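Side-chain contacts in AtFKBP42 (Arabidopsis thaliana, PDB 2F4E), which probably catalyses cis-trans isomerization of prolyl peptide bonds, modulates the uptake of MRP transporter substrates into the vacuole, and regulates cell elongation and orientation: residues 114-117 with 118-122; 100-104 with 105-109; 130-134 with 135-139. One frame throughout, in Å; residues are numbered along the deposited sequence.

Overall arrangement
The three contacts lie in one FKBP-type domain, where an antiparallel sheet curls against the short helix 107-113. Along the chain contact 2 comes first, leading into that helix; contact 1 follows, turning the chain from the helix into strand 121-126; contact 3 sits in the loop between that strand and strand 149-158. Contacts 2 and 3, centres about 13 Å apart, touch: Gly108 N lies 3.0 Å from Leu130 O, a probable hydrogen bond, and Tyr132 packs on Glu105. Contact 1 stands apart, its centre about 16 Å from contact 2's and about 25 Å from contact 3's. The loop of contact 3, which probably borders the prolyl pocket, thus packs beside the start of the helix.

Contact 1: 114-117 with 118-122; sequences ASMK and SGERA
Lys117 and Glu120 close a tight reversal of the chain, a type II beta turn with Ser118 and Gly119 at its corners. Its backbone bond runs from Glu120 N to Lys117 O at 3.3 Å. Gly119 has phi near +85°, where a CB would jam against the preceding carbonyl oxygen, hence glycine at this corner.

A second polar link comes from the Glu120 side chain. With its CG anti to the backbone N (chi1 -173°), the acid reaches back across the turn, and OE1 accepts a weak bond from Lys117 N at 3.4 Å. The other oxygen, OE2, has a weak, long ion pair with Lys53, which also bonds Ser115 OG. Lys117 sends its own ammonium away to Gly61 O, leaving NZ 6.4 Å from Glu120 OE1.

Apolar packing falls to Met116, whose flexible thioether suits a buried place against strands 51-55 and 149-158. Its stem first runs past the carboxylate, CG 3.6 Å from Glu120 OE2; the bend at chi3 (88°) then carries CE over to Ala122, 3.7 Å from its CB, where a small side chain lets CE come close to the backbone of the strand. Beyond the segments Met116 also meets Val153 and Val155.

The arrangement is a connecting turn of the FKBP fold, taking the chain from helix 107-113 into the antiparallel strand 121-126.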
# COMPACT_ATOMS: atom_id res chain seq x y z
N ALA A 114 5.78 5.39 -1.88
CA ALA A 114 6.79 6.43 -2.07
C ALA A 114 8.04 6.17 -1.24
O ALA A 114 9.09 6.75 -1.52
CB ALA A 114 6.20 7.81 -1.72
N SER A 115 7.94 5.30 -0.24
CA SER A 115 9.07 5.02 0.63
C SER A 115 9.74 3.70 0.28
O SER A 115 10.69 3.29 0.93
CB SER A 115 8.60 4.97 2.08
OG SER A 115 8.08 3.69 2.39
N MET A 116 9.24 3.04 -0.75
CA MET A 116 9.77 1.75 -1.14
C MET A 116 10.75 1.76 -2.31
O MET A 116 10.75 2.66 -3.15
CB MET A 116 8.61 0.80 -1.45
CG MET A 116 7.70 0.52 -0.27
SD MET A 116 6.25 -0.45 -0.71
CE MET A 116 6.88 -2.07 -0.49
N LYS A 117 11.58 0.73 -2.35
CA LYS A 117 12.56 0.56 -3.41
C LYS A 117 11.93 -0.45 -4.35
O LYS A 117 10.93 -1.06 -4.01
CB LYS A 117 13.87 -0.01 -2.88
CG LYS A 117 14.60 0.92 -1.94
CD LYS A 117 15.99 0.40 -1.61
CE LYS A 117 16.73 1.40 -0.75
NZ LYS A 117 16.76 2.73 -1.43
N SER A 118 12.52 -0.63 -5.52
CA SER A 118 11.99 -1.58 -6.48
C SER A 118 12.22 -3.00 -6.03
O SER A 118 13.33 -3.34 -5.59
CB SER A 118 12.65 -1.37 -7.84
OG SER A 118 12.18 -2.35 -8.76
N GLY A 119 11.19 -3.83 -6.13
CA GLY A 119 11.30 -5.22 -5.72
C GLY A 119 11.07 -5.40 -4.24
O GLY A 119 11.08 -6.53 -3.73
N GLU A 120 10.84 -4.30 -3.53
CA GLU A 120 10.60 -4.40 -2.10
C GLU A 120 9.18 -4.90 -1.81
O GLU A 120 8.25 -4.65 -2.57
CB GLU A 120 10.80 -3.05 -1.42
CG GLU A 120 10.73 -3.11 0.08
CD GLU A 120 10.96 -1.77 0.73
OE1 GLU A 120 11.99 -1.11 0.43
OE2 GLU A 120 10.11 -1.39 1.57
N ARG A 121 9.04 -5.61 -0.71
CA ARG A 121 7.75 -6.14 -0.29
C ARG A 121 7.58 -5.72 1.16
O ARG A 121 8.46 -5.99 1.99
CB ARG A 121 7.78 -7.66 -0.42
CG ARG A 121 6.42 -8.32 -0.36
CD ARG A 121 6.49 -9.68 -1.06
NE ARG A 121 5.19 -10.35 -1.09
CZ ARG A 121 4.92 -11.43 -1.83
NH1 ARG A 121 5.85 -11.96 -2.62
NH2 ARG A 121 3.72 -12.01 -1.75
N ALA A 122 6.47 -5.07 1.48
CA ALA A 122 6.24 -4.61 2.84
C ALA A 122 4.79 -4.53 3.24
O ALA A 122 3.89 -4.63 2.41
CB ALA A 122 6.87 -3.25 3.03

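Contact 2: 100-104 with 105-109; sequences GKEKK and ELAGL
Lys103 and Lys104 offer their carbonyls to Leu106 and Ala107, making a 3-10 turn that leads straight into helix 107-113, the short helix against which the FKBP sheet curls. The two backbone bonds each span three residues: Leu106 N to Lys103 O at 3.2 Å, and Ala107 N to Lys104 O at 3.1 Å. Leu106 takes the N-cap position; its apolar side chain cannot cap as a serine or aspartate might, but it is buried, touching Leu97 of strand 95-98.

Glu102 braces the approach, bonding back to Gly100 and packing against the start of the helix. Its CG takes the crowded position between backbone N and carbonyl carbon (chi1 81°), and a bend at chi2 folds the carboxylate back, where OE1 accepts a bond from Gly100 N at 3.2 Å, met almost in line with its C-O bond. The other oxygen lies 3.7 Å from Ala107 CA, close to the helix start, whose dipole may well suit a negative charge. With an alanine here, Gly100 N would probably lose this partner, and a gap is likely to open beside Leu106 O and Ala107.

Among the charged chains, Lys103 and Glu105 cross on the surface without a salt bridge, NZ staying 5.0 Å from OE2. A long, flexible lysine suits the exposed place of Lys103, while Glu105 is only partly exposed. Here it is the aliphatic stem that meets the acid, Lys103 CB lying 3.3 Å from Glu105 OE1.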
# COMPACT_ATOMS: atom_id res chain seq x y z
N GLY A 100 1.08 11.20 -6.79
CA GLY A 100 0.65 12.57 -6.94
C GLY A 100 -0.67 12.66 -7.68
O GLY A 100 -1.33 13.70 -7.68
N LYS A 101 -1.07 11.56 -8.32
CA LYS A 101 -2.34 11.54 -9.04
C LYS A 101 -3.16 10.31 -8.69
O LYS A 101 -4.13 9.97 -9.39
CB LYS A 101 -2.10 11.61 -10.55
CG LYS A 101 -1.47 12.94 -10.99
CD LYS A 101 -1.53 13.15 -12.52
CE LYS A 101 -1.07 14.57 -12.90
NZ LYS A 101 -1.95 15.66 -12.33
N GLU A 102 -2.81 9.66 -7.58
CA GLU A 102 -3.53 8.46 -7.15
C GLU A 102 -4.93 8.81 -6.68
O GLU A 102 -5.20 9.94 -6.27
CB GLU A 102 -2.79 7.75 -6.00
CG GLU A 102 -3.02 8.36 -4.60
CD GLU A 102 -2.03 9.48 -4.23
OE1 GLU A 102 -1.00 9.62 -4.92
OE2 GLU A 102 -2.31 10.22 -3.24
N LYS A 103 -5.82 7.83 -6.73
CA LYS A 103 -7.19 8.03 -6.27
C LYS A 103 -7.11 8.32 -4.77
O LYS A 103 -6.12 7.99 -4.11
CB LYS A 103 -8.03 6.77 -6.48
CG LYS A 103 -7.96 6.21 -7.89
CD LYS A 103 -8.92 5.04 -8.04
CE LYS A 103 -8.65 4.23 -9.30
NZ LYS A 103 -7.27 3.66 -9.25
N LYS A 104 -8.15 8.92 -4.23
CA LYS A 104 -8.16 9.26 -2.82
C LYS A 104 -8.11 8.05 -1.89
O LYS A 104 -7.49 8.10 -0.82
CB LYS A 104 -9.38 10.12 -2.48
CG LYS A 104 -9.40 10.60 -1.04
CD LYS A 104 -10.64 11.39 -0.71
CE LYS A 104 -10.64 11.81 0.75
NZ LYS A 104 -11.85 12.62 1.08
N GLU A 105 -8.76 6.97 -2.29
CA GLU A 105 -8.81 5.78 -1.46
C GLU A 105 -7.46 5.06 -1.35
O GLU A 105 -7.32 4.13 -0.54
CB GLU A 105 -9.89 4.80 -1.96
CG GLU A 105 -9.63 4.19 -3.33
CD GLU A 105 -10.24 4.99 -4.48
OE1 GLU A 105 -10.41 6.22 -4.32
OE2 GLU A 105 -10.52 4.38 -5.53
N LEU A 106 -6.48 5.48 -2.14
CA LEU A 106 -5.15 4.88 -2.12
C LEU A 106 -4.11 5.86 -1.59
O LEU A 106 -2.91 5.60 -1.66
CB LEU A 106 -4.74 4.43 -3.52
CG LEU A 106 -5.64 3.49 -4.31
CD1 LEU A 106 -5.09 3.35 -5.72
CD2 LEU A 106 -5.75 2.14 -3.63
N ALA A 107 -4.58 6.99 -1.07
CA ALA A 107 -3.71 8.04 -0.53
C ALA A 107 -2.66 7.49 0.42
O ALA A 107 -1.48 7.80 0.31
CB ALA A 107 -4.55 9.10 0.18
N GLY A 108 -3.11 6.67 1.37
CA GLY A 108 -2.20 6.07 2.33
C GLY A 108 -1.23 5.11 1.67
O GLY A 108 -0.03 5.14 1.95
N LEU A 109 -1.74 4.26 0.79
CA LEU A 109 -0.89 3.30 0.10
C LEU A 109 0.22 4.04 -0.64
O LEU A 109 1.38 3.65 -0.54
CB LEU A 109 -1.73 2.47 -0.88
CG LEU A 109 -1.00 1.50 -1.82
CD1 LEU A 109 -0.17 0.52 -1.02
CD2 LEU A 109 -2.01 0.76 -2.66

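Contact 3: 130-134 with 135-139; sequences LAYGK and EGNFS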
# COMPACT_ATOMS: atom_id res chain seq x y z
N LEU A 130 -6.73 8.18 5.44
CA LEU A 130 -6.06 8.15 4.15
C LEU A 130 -6.57 7.00 3.26
O LEU A 130 -5.98 6.71 2.23
CB LEU A 130 -4.55 8.04 4.39
CG LEU A 130 -3.97 9.17 5.26
CD1 LEU A 130 -2.51 8.95 5.51
CD2 LEU A 130 -4.18 10.51 4.60
N ALA A 131 -7.67 6.38 3.66
CA ALA A 131 -8.25 5.27 2.91
C ALA A 131 -9.67 5.57 2.41
O ALA A 131 -9.87 6.47 1.61
CB ALA A 131 -8.26 4.03 3.77
N TYR A 132 -10.66 4.80 2.89
CA TYR A 132 -12.05 5.01 2.49
C TYR A 132 -12.79 5.96 3.44
O TYR A 132 -14.01 6.08 3.40
CB TYR A 132 -12.77 3.66 2.40
CG TYR A 132 -12.45 2.89 1.14
CD1 TYR A 132 -13.10 3.19 -0.05
CD2 TYR A 132 -11.44 1.93 1.12
CE1 TYR A 132 -12.75 2.54 -1.25
CE2 TYR A 132 -11.08 1.28 -0.06
CZ TYR A 132 -11.74 1.59 -1.24
OH TYR A 132 -11.37 0.98 -2.42
N GLY A 133 -12.01 6.62 4.29
CA GLY A 133 -12.54 7.61 5.22
C GLY A 133 -13.75 7.34 6.10
O GLY A 133 -14.12 6.21 6.40
N LYS A 134 -14.35 8.45 6.54
CA LYS A 134 -15.51 8.46 7.42
C LYS A 134 -16.63 7.50 7.06
O LYS A 134 -17.12 6.78 7.91
CB LYS A 134 -16.08 9.88 7.49
CG LYS A 134 -16.26 10.43 8.89
CD LYS A 134 -16.30 11.95 8.82
CE LYS A 134 -15.02 12.49 8.14
NZ LYS A 134 -15.03 13.96 7.94
N GLU A 135 -17.03 7.48 5.79
CA GLU A 135 -18.15 6.65 5.32
C GLU A 135 -17.78 5.26 4.84
O GLU A 135 -18.65 4.40 4.73
CB GLU A 135 -18.93 7.38 4.21
CG GLU A 135 -19.49 8.68 4.60
CD GLU A 135 -20.25 9.32 3.40
OE1 GLU A 135 -19.96 8.96 2.20
OE2 GLU A 135 -21.12 10.20 3.65
N GLY A 136 -16.52 5.05 4.46
CA GLY A 136 -16.13 3.75 3.93
C GLY A 136 -16.59 3.61 2.48
O GLY A 136 -16.64 4.58 1.73
N ASN A 137 -16.92 2.38 2.09
CA ASN A 137 -17.38 2.11 0.73
C ASN A 137 -18.53 1.12 0.77
O ASN A 137 -18.50 0.15 1.55
CB ASN A 137 -16.24 1.55 -0.14
CG ASN A 137 -16.40 1.91 -1.62
OD1 ASN A 137 -16.36 3.09 -1.98
ND2 ASN A 137 -16.57 0.90 -2.47
N PHE A 138 -19.52 1.35 -0.08
CA PHE A 138 -20.71 0.51 -0.16
C PHE A 138 -20.46 -0.92 -0.63
O PHE A 138 -20.86 -1.88 0.04
CB PHE A 138 -21.75 1.17 -1.07
CG PHE A 138 -23.09 0.50 -1.01
CD1 PHE A 138 -23.96 0.74 0.05
CD2 PHE A 138 -23.47 -0.41 -2.00
CE1 PHE A 138 -25.18 0.07 0.13
CE2 PHE A 138 -24.68 -1.08 -1.93
CZ PHE A 138 -25.55 -0.84 -0.87
N SER A 139 -19.82 -1.06 -1.79
CA SER A 139 -19.53 -2.39 -2.32
C SER A 139 -18.47 -2.35 -3.41
O SER A 139 -18.22 -1.32 -4.02
CB SER A 139 -20.80 -3.03 -2.88
OG SER A 139 -21.27 -2.32 -4.01
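The phenol ring of Tyr132 and the amide of Asn137 meet across the turn with their planes 50° apart, too inclined for a stack. Asn137 CB comes obliquely to the ring, 3.5 Å from Tyr132 CD1, and the amide follows along the same side, OD1 lying 3.7 Å from CE1. Gly136 O also approaches the ring obliquely. Glu105, Pro141 and Val143 touch the Tyr132 side chain as well, so a broad, rigid aromatic suits a place where its own loop folds back on it and meets the turn before helix 107-113. Chi1 of -151°, with CG roughly anti to the backbone N, brings the amide of Asn137 beside the ring, and its ND2 donates to Pro141 O, which ties the turn to the chain that follows; asparagine thus provides both a small packing surface and a polar hook.

The backbone bonds across the turn are both weak. Gly136 N is shared between two carbonyls, Tyr132 O at 2.9 Å and Gly133 O at 3.3 Å, both bent near 128°. Gly133 and Gly136 have positive phi, a conformation most residues adopt with difficulty, and Gly136 brings its CA to within 3.7 Å of Tyr132 CB. Lys134 and Glu135 occupy the exposed crest of the turn.

This turn, in the loop that carries the Ala131-Tyr132-Gly133 sequence, lies between strands 121-126 and 149-158, a loop that in FKBP-type isomerases borders the prolyl-binding pocket, as is probably true here.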